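Local coordinates for peptidoglycan recognition protein-LC isoform LCx (Drosophila melanogaster, PDB 2F2L) that binds a disaccharide-tetrapeptide fragment of peptidoglycan through its extracellular, amidase-like domain and so probably takes part in sensing bacteria, at residues 66-69 with 75-78; 124-127 with 132-135; 107-112 with 154-159; 45-50 with 100-105. All blocks are in the same frame, centred on the assembly; numbering follows the deposited sequence.

The four contacts illustrate how chemistry follows place in a mixed alpha/beta domain. Interactions 1 and 4 are buried and touch each other: the first joins two strands of the sheet by backbone hydrogen bonds, the second lays a helix on that sheet by methyl packing, and strands 68-70 and 97-101, one from each, are neighbours. Interactions 2 and 3 are partly buried and nearer the surface, a few apolar atoms bordered by threonines in the one and lysines in the other. They share helix 112-127, whose last turn serves interaction 2 and whose N-cap lies in interaction 3. Interactions 2 and 4 lie on opposite sides of the centre of the chain, their centres about 25 Å apart.

Interaction 1 of 4, residues 66-69 with 75-78; sequences YNFL and RVYE. With MLD (glcnac(beta1-4)-murnac(1,6-anhydro)-L-ala-gamma-D-glu-meso-a2pm-D-ala), chain G.
Phe68 and Val76 meet across a beta hairpin with their side chains set at a slant to one another, ring atom CD1 of Phe68 lying 3.9 Å from Val76 CG1. That methyl stands anti to its own backbone N (chi1 177°), which leaves it in touch with both the Phe68 ring and, at 3.6 Å from Val76 CG1, Leu69 O. Phe68 CD1 also lies obliquely near Glu78 CA; the two residues form a non-hydrogen-bonded antiparallel pair whose CA atoms are 4.7 Å apart. On the other face of the sheet Leu69 CB and Tyr77 CB approach to 4.3 Å, but the phenol ring leads away and its hydroxyl is bonded to Asp73. This second pair is the hydrogen-bonded one: Leu69 N to Tyr77 O and Tyr77 N to Leu69 O both measure 2.8 Å. Just before the strand, Tyr66 turns toward the ligand, and Tyr66 OH donates to MLD OAM, the lactyl carbonyl oxygen, at 2.6 Å in the plane of the ring; His55 meets this ring edge-to-face. In the sheet, strand 76-78 runs between 3-4 and 68-70, strand 68-70 is flanked further on by 97-101, and helix 41-58 packs against Tyr77 and Tyr66.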
# COMPACT_ATOMS: atom_id res chain seq x y z
N TYR B 66 -8.98 -10.88 -5.83
CA TYR B 66 -9.32 -10.77 -7.25
C TYR B 66 -9.62 -12.13 -7.89
O TYR B 66 -9.15 -13.17 -7.43
CB TYR B 66 -8.20 -10.06 -8.01
CG TYR B 66 -7.81 -8.71 -7.42
CD1 TYR B 66 -8.75 -7.68 -7.32
CD2 TYR B 66 -6.53 -8.49 -6.92
CE1 TYR B 66 -8.40 -6.43 -6.78
CE2 TYR B 66 -6.16 -7.24 -6.38
CZ TYR B 66 -7.11 -6.22 -6.30
OH TYR B 66 -6.76 -5.00 -5.79
N ASN B 67 -10.41 -12.13 -8.95
CA ASN B 67 -10.54 -13.33 -9.74
C ASN B 67 -9.29 -13.52 -10.59
O ASN B 67 -8.77 -14.64 -10.68
CB ASN B 67 -11.82 -13.27 -10.56
CG ASN B 67 -13.02 -13.27 -9.68
OD1 ASN B 67 -13.35 -14.37 -9.13
ND2 ASN B 67 -13.60 -12.19 -9.48
N PHE B 68 -8.80 -12.43 -11.17
CA PHE B 68 -7.59 -12.44 -11.99
C PHE B 68 -6.81 -11.15 -11.78
O PHE B 68 -7.37 -10.14 -11.39
CB PHE B 68 -7.91 -12.59 -13.48
CG PHE B 68 -8.68 -13.83 -13.83
CD1 PHE B 68 -8.01 -15.02 -14.09
CD2 PHE B 68 -10.07 -13.80 -13.89
CE1 PHE B 68 -8.71 -16.16 -14.42
CE2 PHE B 68 -10.78 -14.94 -14.21
CZ PHE B 68 -10.10 -16.13 -14.47
N LEU B 69 -5.50 -11.20 -12.01
CA LEU B 69 -4.70 -9.98 -12.07
C LEU B 69 -3.94 -9.99 -13.38
O LEU B 69 -3.65 -11.06 -13.90
CB LEU B 69 -3.71 -9.87 -10.90
CG LEU B 69 -4.20 -9.97 -9.47
CD1 LEU B 69 -4.28 -11.42 -8.99
CD2 LEU B 69 -3.27 -9.12 -8.57
N ARG B 75 1.28 -11.19 -18.71
CA ARG B 75 0.75 -12.47 -18.23
C ARG B 75 -0.43 -12.21 -17.30
O ARG B 75 -0.51 -11.17 -16.65
CB ARG B 75 1.82 -13.28 -17.48
CG ARG B 75 2.98 -13.73 -18.35
CD ARG B 75 3.94 -14.64 -17.58
NE ARG B 75 5.07 -15.05 -18.44
CZ ARG B 75 6.14 -14.30 -18.72
NH1 ARG B 75 6.29 -13.09 -18.20
NH2 ARG B 75 7.07 -14.76 -19.53
N VAL B 76 -1.34 -13.17 -17.27
CA VAL B 76 -2.47 -13.15 -16.38
C VAL B 76 -2.12 -14.07 -15.21
O VAL B 76 -1.62 -15.18 -15.41
CB VAL B 76 -3.75 -13.66 -17.06
CG1 VAL B 76 -4.89 -13.70 -16.09
CG2 VAL B 76 -4.09 -12.78 -18.29
N TYR B 77 -2.37 -13.56 -14.01
CA TYR B 77 -2.10 -14.26 -12.76
C TYR B 77 -3.45 -14.62 -12.18
O TYR B 77 -4.23 -13.74 -11.86
CB TYR B 77 -1.30 -13.33 -11.82
CG TYR B 77 0.07 -13.15 -12.37
CD1 TYR B 77 1.12 -13.96 -11.92
CD2 TYR B 77 0.32 -12.25 -13.40
CE1 TYR B 77 2.37 -13.85 -12.46
CE2 TYR B 77 1.57 -12.12 -13.93
CZ TYR B 77 2.60 -12.94 -13.47
OH TYR B 77 3.85 -12.85 -13.99
N GLU B 78 -3.74 -15.92 -12.11
CA GLU B 78 -5.02 -16.39 -11.56
C GLU B 78 -5.15 -16.03 -10.07
O GLU B 78 -4.21 -16.19 -9.31
CB GLU B 78 -5.15 -17.90 -11.74
CG GLU B 78 -6.47 -18.49 -11.29
CD GLU B 78 -6.50 -20.03 -11.28
OE1 GLU B 78 -5.62 -20.69 -10.66
OE2 GLU B 78 -7.45 -20.59 -11.88
CAA MLD G . -4.84 4.77 -5.69
CAB MLD G . -6.09 4.06 -5.19
OAC MLD G . -6.74 3.33 -5.93
N2 MLD G . -6.39 4.30 -3.92
C2 MLD G . -7.56 3.75 -3.23
C3 MLD G . -8.29 4.93 -2.58
O3 MLD G . -8.71 5.92 -3.55
C4 MLD G . -9.44 4.45 -1.71
O4 MLD G . -9.92 5.58 -1.01
C5 MLD G . -8.91 3.42 -0.70
C6 MLD G . -9.98 2.74 0.18
O6 MLD G . -9.29 1.99 1.22
O5 MLD G . -8.33 2.35 -1.44
C1 MLD G . -7.15 2.76 -2.16
O1 MLD G . -6.60 1.63 -2.79
CA4 MLD G . -5.98 0.73 -1.84
CA5 MLD G . -4.64 1.18 -1.26
OA5 MLD G . -3.53 0.26 -1.55
CA6 MLD G . -4.85 0.92 0.19
OA6 MLD G . -4.60 -0.46 0.34
CA1 MLD G . -3.99 -0.93 -0.90
CA2 MLD G . -5.09 -1.59 -1.75
NAD MLD G . -4.49 -2.62 -2.63
CAE MLD G . -4.89 -3.88 -2.64
CAF MLD G . -4.13 -4.77 -3.61
OAG MLD G . -5.80 -4.32 -1.95
CA3 MLD G . -5.82 -0.57 -2.62
OAH MLD G . -7.15 -1.03 -3.02
CAI MLD G . -7.21 -1.57 -4.37
CAJ MLD G . -7.54 -0.51 -5.40
CAL MLD G . -8.31 -2.65 -4.42
OAM MLD G . -8.54 -3.16 -5.51
N MLD G . -8.93 -3.00 -3.30
CA MLD G . -9.96 -4.05 -3.22
CB MLD G . -9.20 -5.36 -2.95
C MLD G . -10.85 -3.73 -2.01
O MLD G . -10.34 -3.52 -0.91
NAN MLD G . -12.15 -3.67 -2.28
CAO MLD G . -13.21 -3.37 -1.30
CAP MLD G . -14.20 -2.29 -1.84
OBA MLD G . -15.31 -2.26 -1.30
OAQ MLD G . -13.87 -1.54 -2.80
CBB MLD G . -14.07 -4.62 -1.12
CBC MLD G . -13.38 -5.78 -0.42
CBD MLD G . -14.39 -6.92 -0.23
OBE MLD G . -15.37 -7.04 -0.97
NBF MLD G . -14.14 -7.74 0.77
CBG MLD G . -15.01 -8.88 1.09
CBH MLD G . -16.36 -8.37 1.62
OBI MLD G . -16.42 -7.46 2.44
NBJ MLD G . -17.43 -8.96 1.09
CBK MLD G . -18.83 -8.64 1.47
CBL MLD G . -19.50 -9.93 1.93
CBM MLD G . -19.67 -8.04 0.32
OBO MLD G . -19.34 -8.30 -0.86
OBN MLD G . -20.65 -7.34 0.67
CBP MLD G . -14.28 -9.77 2.11
CBQ MLD G . -14.93 -11.17 2.21
CBR MLD G . -14.10 -12.09 3.11
CBS MLD G . -14.34 -13.57 2.83
CBT MLD G . -13.68 -13.96 1.51
OBV MLD G . -12.44 -14.04 1.51
OBU MLD G . -14.42 -14.17 0.53
NBW MLD G . -15.78 -13.84 2.77

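Interaction 2 of 4, residues 124-127 with 132-135; sequences EGVR and TTNY
The ring of Tyr135 presents its edge to Val126, CE2 lying 3.7 Å from the methyl CG2 near the ring plane, while His162 stacks on the ring. The carbonyl oxygen of Thr132 also lies in that plane, at the edge. Both Thr132 and Tyr135 belong to a type I beta turn, at which the chain turns a corner between strands 131-132 and 135-139, and the contact seats this turn on the last turn of helix 112-127. Tyr135 holds its ring between its backbone N and carbonyl carbon (chi1 70°), which turns the ring edge to Val126 CG2, and the valine crosses it at about a right angle. Val126 divides its two methyls between partners: CG2 touches the ring and also approaches Thr132 O at 3.7 Å, whereas CG1, anti to the backbone N, lies 4.2 Å from Thr133 CA. The contact is thus packing round one valine. The turn itself is closed by a weak bond, Tyr135 N to Thr132 O at 3.4 Å. On the far side of the helix Arg127 grips Glu124 side-on with two nitrogens, both oxygens being met from above the carboxylate plane. The shorter bond of this salt bridge runs from Arg127 NH2 to Glu124 OE2, 3.1 Å.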
# COMPACT_ATOMS: atom_id res chain seq x y z
N GLU B 124 -11.61 -14.69 -23.73
CA GLU B 124 -11.56 -16.08 -23.34
C GLU B 124 -12.76 -16.41 -22.44
O GLU B 124 -13.40 -17.44 -22.62
CB GLU B 124 -10.23 -16.40 -22.65
CG GLU B 124 -10.05 -17.86 -22.22
CD GLU B 124 -9.54 -18.77 -23.33
OE1 GLU B 124 -9.44 -18.34 -24.51
OE2 GLU B 124 -9.24 -19.94 -23.02
N GLY B 125 -13.06 -15.53 -21.50
CA GLY B 125 -14.25 -15.67 -20.65
C GLY B 125 -15.58 -15.80 -21.40
O GLY B 125 -16.43 -16.62 -21.03
N VAL B 126 -15.77 -14.97 -22.43
CA VAL B 126 -16.97 -15.08 -23.29
C VAL B 126 -16.96 -16.43 -24.03
O VAL B 126 -17.96 -17.13 -24.06
CB VAL B 126 -17.05 -13.92 -24.32
CG1 VAL B 126 -18.17 -14.17 -25.39
CG2 VAL B 126 -17.25 -12.59 -23.61
N ARG B 127 -15.80 -16.77 -24.61
CA ARG B 127 -15.63 -18.01 -25.36
C ARG B 127 -15.92 -19.26 -24.51
O ARG B 127 -16.48 -20.23 -25.00
CB ARG B 127 -14.21 -18.09 -25.93
CG ARG B 127 -14.01 -19.17 -26.98
CD ARG B 127 -12.52 -19.37 -27.33
NE ARG B 127 -11.74 -19.96 -26.22
CZ ARG B 127 -11.52 -21.27 -26.04
NH1 ARG B 127 -12.01 -22.18 -26.87
NH2 ARG B 127 -10.80 -21.67 -25.00
N THR B 132 -21.21 -13.59 -20.04
CA THR B 132 -22.19 -13.39 -21.08
C THR B 132 -21.56 -12.68 -22.27
O THR B 132 -20.55 -11.96 -22.13
CB THR B 132 -23.35 -12.51 -20.60
OG1 THR B 132 -22.81 -11.29 -20.07
CG2 THR B 132 -24.16 -13.23 -19.53
N THR B 133 -22.17 -12.89 -23.44
CA THR B 133 -21.79 -12.22 -24.68
C THR B 133 -21.93 -10.69 -24.55
O THR B 133 -21.13 -9.95 -25.12
CB THR B 133 -22.65 -12.76 -25.86
OG1 THR B 133 -22.35 -14.14 -26.09
CG2 THR B 133 -22.41 -11.97 -27.13
N ASN B 134 -22.93 -10.23 -23.79
CA ASN B 134 -23.14 -8.79 -23.59
C ASN B 134 -22.82 -8.30 -22.16
O ASN B 134 -23.54 -7.45 -21.60
CB ASN B 134 -24.57 -8.41 -23.99
CG ASN B 134 -25.63 -9.22 -23.25
OD1 ASN B 134 -25.33 -10.21 -22.57
ND2 ASN B 134 -26.89 -8.81 -23.39
N TYR B 135 -21.73 -8.80 -21.58
CA TYR B 135 -21.35 -8.43 -20.22
C TYR B 135 -21.09 -6.94 -20.11
O TYR B 135 -20.62 -6.31 -21.06
CB TYR B 135 -20.11 -9.21 -19.75
CG TYR B 135 -18.83 -8.82 -20.46
CD1 TYR B 135 -18.07 -7.73 -20.00
CD2 TYR B 135 -18.38 -9.52 -21.57
CE1 TYR B 135 -16.89 -7.35 -20.66
CE2 TYR B 135 -17.20 -9.15 -22.23
CZ TYR B 135 -16.46 -8.06 -21.76
OH TYR B 135 -15.31 -7.69 -22.41

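Interaction 3 of 4, residues 107-112 with 154-159; sequences TRKPNE and YKIIKK
Ile156 reaches Pro110 through two torsions: chi1 of -70° sets CG1 beside the backbone N, and an extended chi2 of 170° then sends CD1 straight out from the helix. The proline answers with its own outer carbons, CD and CG, which meet the isoleucine methyl end-on. CD1 of Ile156 lies 3.8 Å from Pro110 CD and 4.0 Å from Pro110 CG, so a single methyl group does the touching. Lys109 adds its CB, 4.3 Å from the same CD1, at the margin of the patch. Further along the side chain, Lys109 NZ stands 6.4 Å from Lys155 NZ; both form long, weak ion pairs with Glu152, which may partly offset their like charges. Within the 154-159 segment, the aliphatic part of Lys158 lies over one face of the Tyr154 ring, its CG 3.7 Å above the plane and offset toward the rim. The contact therefore combines a small apolar centre with lysines around it, as suits a place partly open to solvent. One residue after the proline, Asn111 is the N-cap of helix 112-127: its OD1 accepts from Gln114 N, and its ND2 is bonded to Gly72 O, which ties the start of that helix to the loop of the hairpin. Leu115, one turn into helix 112-127, touches both Pro110 and Ile156, so segment 107-112 packs beside helices 112-127 and 151-157 with Leu115 as common neighbour, and Phe101 of strand 97-101 lies against Pro110.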
# COMPACT_ATOMS: atom_id res chain seq x y z
N THR B 107 -1.64 8.40 -12.92
CA THR B 107 -1.15 9.35 -13.91
C THR B 107 -0.35 8.71 -15.06
O THR B 107 0.12 9.42 -15.95
CB THR B 107 -0.26 10.42 -13.28
OG1 THR B 107 0.89 9.79 -12.73
CG2 THR B 107 -1.01 11.22 -12.19
N ARG B 108 -0.21 7.40 -15.03
CA ARG B 108 0.55 6.63 -16.00
C ARG B 108 -0.39 5.58 -16.61
O ARG B 108 -1.17 4.98 -15.89
CB ARG B 108 1.70 5.95 -15.27
CG ARG B 108 2.66 5.14 -16.11
CD ARG B 108 3.92 4.78 -15.28
NE ARG B 108 4.70 3.71 -15.92
CZ ARG B 108 5.85 3.24 -15.45
NH1 ARG B 108 6.38 3.74 -14.33
NH2 ARG B 108 6.48 2.27 -16.10
N LYS B 109 -0.32 5.38 -17.92
CA LYS B 109 -1.17 4.40 -18.60
C LYS B 109 -0.65 3.00 -18.38
O LYS B 109 0.54 2.80 -18.25
CB LYS B 109 -1.21 4.63 -20.11
CG LYS B 109 -1.63 6.01 -20.54
CD LYS B 109 -1.81 6.01 -22.03
CE LYS B 109 -1.67 7.38 -22.59
NZ LYS B 109 -2.82 8.18 -22.18
N PRO B 110 -1.53 2.01 -18.38
CA PRO B 110 -1.05 0.64 -18.42
C PRO B 110 -0.33 0.38 -19.75
O PRO B 110 -0.62 1.05 -20.75
CB PRO B 110 -2.33 -0.19 -18.32
CG PRO B 110 -3.37 0.71 -18.89
CD PRO B 110 -3.01 2.07 -18.42
N ASN B 111 0.58 -0.57 -19.77
CA ASN B 111 1.38 -0.78 -20.96
C ASN B 111 0.68 -1.66 -22.02
O ASN B 111 -0.38 -2.25 -21.78
CB ASN B 111 2.80 -1.26 -20.60
CG ASN B 111 2.87 -2.71 -20.19
OD1 ASN B 111 2.10 -3.56 -20.65
ND2 ASN B 111 3.84 -3.02 -19.35
N GLU B 112 1.26 -1.68 -23.21
CA GLU B 112 0.68 -2.36 -24.36
C GLU B 112 0.34 -3.84 -24.08
O GLU B 112 -0.74 -4.33 -24.45
CB GLU B 112 1.64 -2.21 -25.51
CG GLU B 112 1.35 -3.05 -26.74
CD GLU B 112 2.41 -2.90 -27.80
OE1 GLU B 112 2.61 -3.85 -28.58
OE2 GLU B 112 3.03 -1.81 -27.87
N TYR B 154 -8.85 4.16 -16.12
CA TYR B 154 -10.29 4.39 -16.25
C TYR B 154 -10.65 5.09 -17.56
O TYR B 154 -11.62 4.72 -18.21
CB TYR B 154 -10.83 5.21 -15.09
CG TYR B 154 -12.33 5.32 -15.07
CD1 TYR B 154 -13.13 4.21 -14.89
CD2 TYR B 154 -12.96 6.55 -15.22
CE1 TYR B 154 -14.52 4.31 -14.85
CE2 TYR B 154 -14.34 6.67 -15.18
CZ TYR B 154 -15.11 5.54 -15.00
OH TYR B 154 -16.47 5.66 -14.96
N LYS B 155 -9.88 6.11 -17.93
CA LYS B 155 -10.15 6.80 -19.20
C LYS B 155 -10.06 5.83 -20.39
O LYS B 155 -10.81 5.96 -21.36
CB LYS B 155 -9.21 7.99 -19.40
CG LYS B 155 -9.58 9.19 -18.56
CD LYS B 155 -8.87 10.47 -19.04
CE LYS B 155 -7.44 10.56 -18.59
NZ LYS B 155 -6.84 11.88 -18.94
N ILE B 156 -9.17 4.84 -20.30
CA ILE B 156 -9.03 3.85 -21.37
C ILE B 156 -10.24 2.91 -21.44
O ILE B 156 -10.85 2.74 -22.49
CB ILE B 156 -7.69 3.07 -21.24
CG1 ILE B 156 -6.51 4.01 -21.56
CG2 ILE B 156 -7.66 1.87 -22.17
CD1 ILE B 156 -5.16 3.43 -21.24
N ILE B 157 -10.62 2.31 -20.31
CA ILE B 157 -11.70 1.32 -20.30
C ILE B 157 -13.08 1.96 -20.56
O ILE B 157 -13.98 1.27 -21.04
CB ILE B 157 -11.75 0.46 -19.00
CG1 ILE B 157 -12.28 1.28 -17.82
CG2 ILE B 157 -10.38 -0.17 -18.70
CD1 ILE B 157 -12.32 0.52 -16.52
N LYS B 158 -13.25 3.25 -20.24
CA LYS B 158 -14.47 3.98 -20.60
C LYS B 158 -14.77 3.96 -22.10
O LYS B 158 -15.90 4.18 -22.49
CB LYS B 158 -14.41 5.45 -20.16
CG LYS B 158 -15.02 5.71 -18.81
CD LYS B 158 -15.13 7.22 -18.52
CE LYS B 158 -16.23 7.87 -19.35
NZ LYS B 158 -16.78 9.09 -18.70
N LYS B 159 -13.75 3.75 -22.94
CA LYS B 159 -13.92 3.68 -24.39
C LYS B 159 -14.04 2.26 -24.94
O LYS B 159 -14.13 2.08 -26.16
CB LYS B 159 -12.75 4.37 -25.09
CG LYS B 159 -12.65 5.85 -24.81
CD LYS B 159 -11.26 6.33 -25.10
CE LYS B 159 -11.14 7.84 -25.06
NZ LYS B 159 -9.81 8.22 -24.54

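Interaction 4 of 4, residues 45-50 with 100-105; sequences SARVNV and SFIGTF
Ile102 packs against Arg47 and Val48 of helix 41-58 and so joins that helix to the central mixed sheet of the amidase-like alpha/beta fold, just beyond the end of strand 97-101. The strand arrives through Ser100, held by backbone hydrogen bonds to Phe68 and Val70 in the neighbouring strand, with a weak hydrogen bond between its hydroxyl and that of Ser31. Phe101 turns its ring the other way, among Leu115, Cys118 and Leu153, so consecutive residues serve the helices on different sides of the sheet. Ile102 then points at helix 41-58 and spreads over it: CG2 lies 3.9 Å from Arg47 CB, while the extended arm ending in CD1 (chi2 175°) goes to Val48. Its carbonyl oxygen accepts from Gln114 NE2 of helix 112-127, which binds this turn of chain to a second helix. Gly103 follows with phi 133°, a backbone shape that is easy for glycine alone, and its N is bonded to Thr33 OG1. Thr104 gives its hydroxyl a partner in Ala35 O and packs on an apolar side chain of the other protein chain. Phe105 brings its ring round so that Phe101 O lies at its edge, in plane, and its N is bonded to His32 ND1. Across the contact, Arg47 touches chiefly through its CB; the chain bends at chi2 (-82°) and carries the guanidinium off to Gly37 O, bonded through NE. Val48 supplies the closest touch, crossing the isoleucine at about a right angle with its CG2 3.5 Å from Ile102 CD1.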
# COMPACT_ATOMS: atom_id res chain seq x y z
N SER B 45 5.22 -12.01 -10.09
CA SER B 45 4.90 -13.06 -9.13
C SER B 45 5.13 -12.55 -7.71
O SER B 45 4.34 -12.80 -6.81
CB SER B 45 5.74 -14.32 -9.38
OG SER B 45 5.45 -14.90 -10.64
N ALA B 46 6.21 -11.79 -7.54
CA ALA B 46 6.52 -11.17 -6.27
C ALA B 46 5.41 -10.23 -5.84
O ALA B 46 4.96 -10.29 -4.71
CB ALA B 46 7.86 -10.41 -6.35
N ARG B 47 4.94 -9.40 -6.77
CA ARG B 47 3.86 -8.43 -6.50
C ARG B 47 2.57 -9.08 -6.10
O ARG B 47 1.84 -8.55 -5.26
CB ARG B 47 3.58 -7.51 -7.71
CG ARG B 47 4.78 -6.72 -8.18
CD ARG B 47 5.03 -5.48 -7.39
NE ARG B 47 6.05 -4.68 -8.05
CZ ARG B 47 7.36 -4.74 -7.79
NH1 ARG B 47 7.83 -5.54 -6.85
NH2 ARG B 47 8.20 -3.98 -8.48
N VAL B 48 2.25 -10.22 -6.72
CA VAL B 48 0.98 -10.89 -6.48
C VAL B 48 1.00 -11.64 -5.15
O VAL B 48 -0.02 -11.70 -4.46
CB VAL B 48 0.63 -11.86 -7.63
CG1 VAL B 48 -0.66 -12.60 -7.32
CG2 VAL B 48 0.50 -11.10 -8.96
N ASN B 49 2.15 -12.20 -4.80
CA ASN B 49 2.33 -12.76 -3.46
C ASN B 49 2.09 -11.75 -2.34
O ASN B 49 1.43 -12.07 -1.35
CB ASN B 49 3.71 -13.42 -3.33
CG ASN B 49 3.73 -14.82 -3.93
OD1 ASN B 49 4.40 -15.08 -4.93
ND2 ASN B 49 2.96 -15.72 -3.34
N VAL B 50 2.63 -10.54 -2.48
CA VAL B 50 2.43 -9.49 -1.49
C VAL B 50 0.95 -9.12 -1.42
O VAL B 50 0.41 -8.97 -0.33
CB VAL B 50 3.31 -8.25 -1.75
CG1 VAL B 50 3.02 -7.16 -0.74
CG2 VAL B 50 4.79 -8.62 -1.68
N SER B 100 -7.71 -7.11 -11.66
CA SER B 100 -6.87 -6.01 -11.20
C SER B 100 -5.65 -5.86 -12.08
O SER B 100 -4.94 -6.85 -12.31
CB SER B 100 -6.44 -6.22 -9.75
OG SER B 100 -5.93 -5.00 -9.21
N PHE B 101 -5.38 -4.65 -12.55
CA PHE B 101 -4.10 -4.37 -13.23
C PHE B 101 -3.04 -4.16 -12.17
O PHE B 101 -3.25 -3.36 -11.24
CB PHE B 101 -4.20 -3.12 -14.11
CG PHE B 101 -4.87 -3.36 -15.44
CD1 PHE B 101 -6.17 -3.87 -15.50
CD2 PHE B 101 -4.22 -3.04 -16.62
CE1 PHE B 101 -6.80 -4.10 -16.74
CE2 PHE B 101 -4.86 -3.25 -17.86
CZ PHE B 101 -6.16 -3.78 -17.91
N ILE B 102 -1.93 -4.89 -12.27
CA ILE B 102 -0.86 -4.79 -11.30
C ILE B 102 -0.15 -3.47 -11.56
O ILE B 102 0.40 -3.24 -12.66
CB ILE B 102 0.13 -5.97 -11.38
CG1 ILE B 102 -0.59 -7.31 -11.16
CG2 ILE B 102 1.23 -5.81 -10.34
CD1 ILE B 102 0.33 -8.53 -11.36
N GLY B 103 -0.18 -2.60 -10.55
CA GLY B 103 0.41 -1.28 -10.64
C GLY B 103 -0.51 -0.19 -10.14
O GLY B 103 -1.54 -0.46 -9.53
N THR B 104 -0.09 1.04 -10.41
CA THR B 104 -0.82 2.24 -10.05
C THR B 104 -0.97 3.10 -11.30
O THR B 104 0.04 3.59 -11.84
CB THR B 104 -0.06 3.05 -8.96
OG1 THR B 104 0.13 2.23 -7.80
CG2 THR B 104 -0.84 4.30 -8.55
N PHE B 105 -2.22 3.33 -11.74
CA PHE B 105 -2.49 3.98 -13.04
C PHE B 105 -3.23 5.30 -12.91
O PHE B 105 -4.07 5.66 -13.75
CB PHE B 105 -3.16 2.98 -13.99
CG PHE B 105 -2.37 1.75 -14.12
CD1 PHE B 105 -1.20 1.76 -14.87
CD2 PHE B 105 -2.66 0.64 -13.35
CE1 PHE B 105 -0.39 0.65 -14.93
CE2 PHE B 105 -1.86 -0.47 -13.41
CZ PHE B 105 -0.73 -0.47 -14.20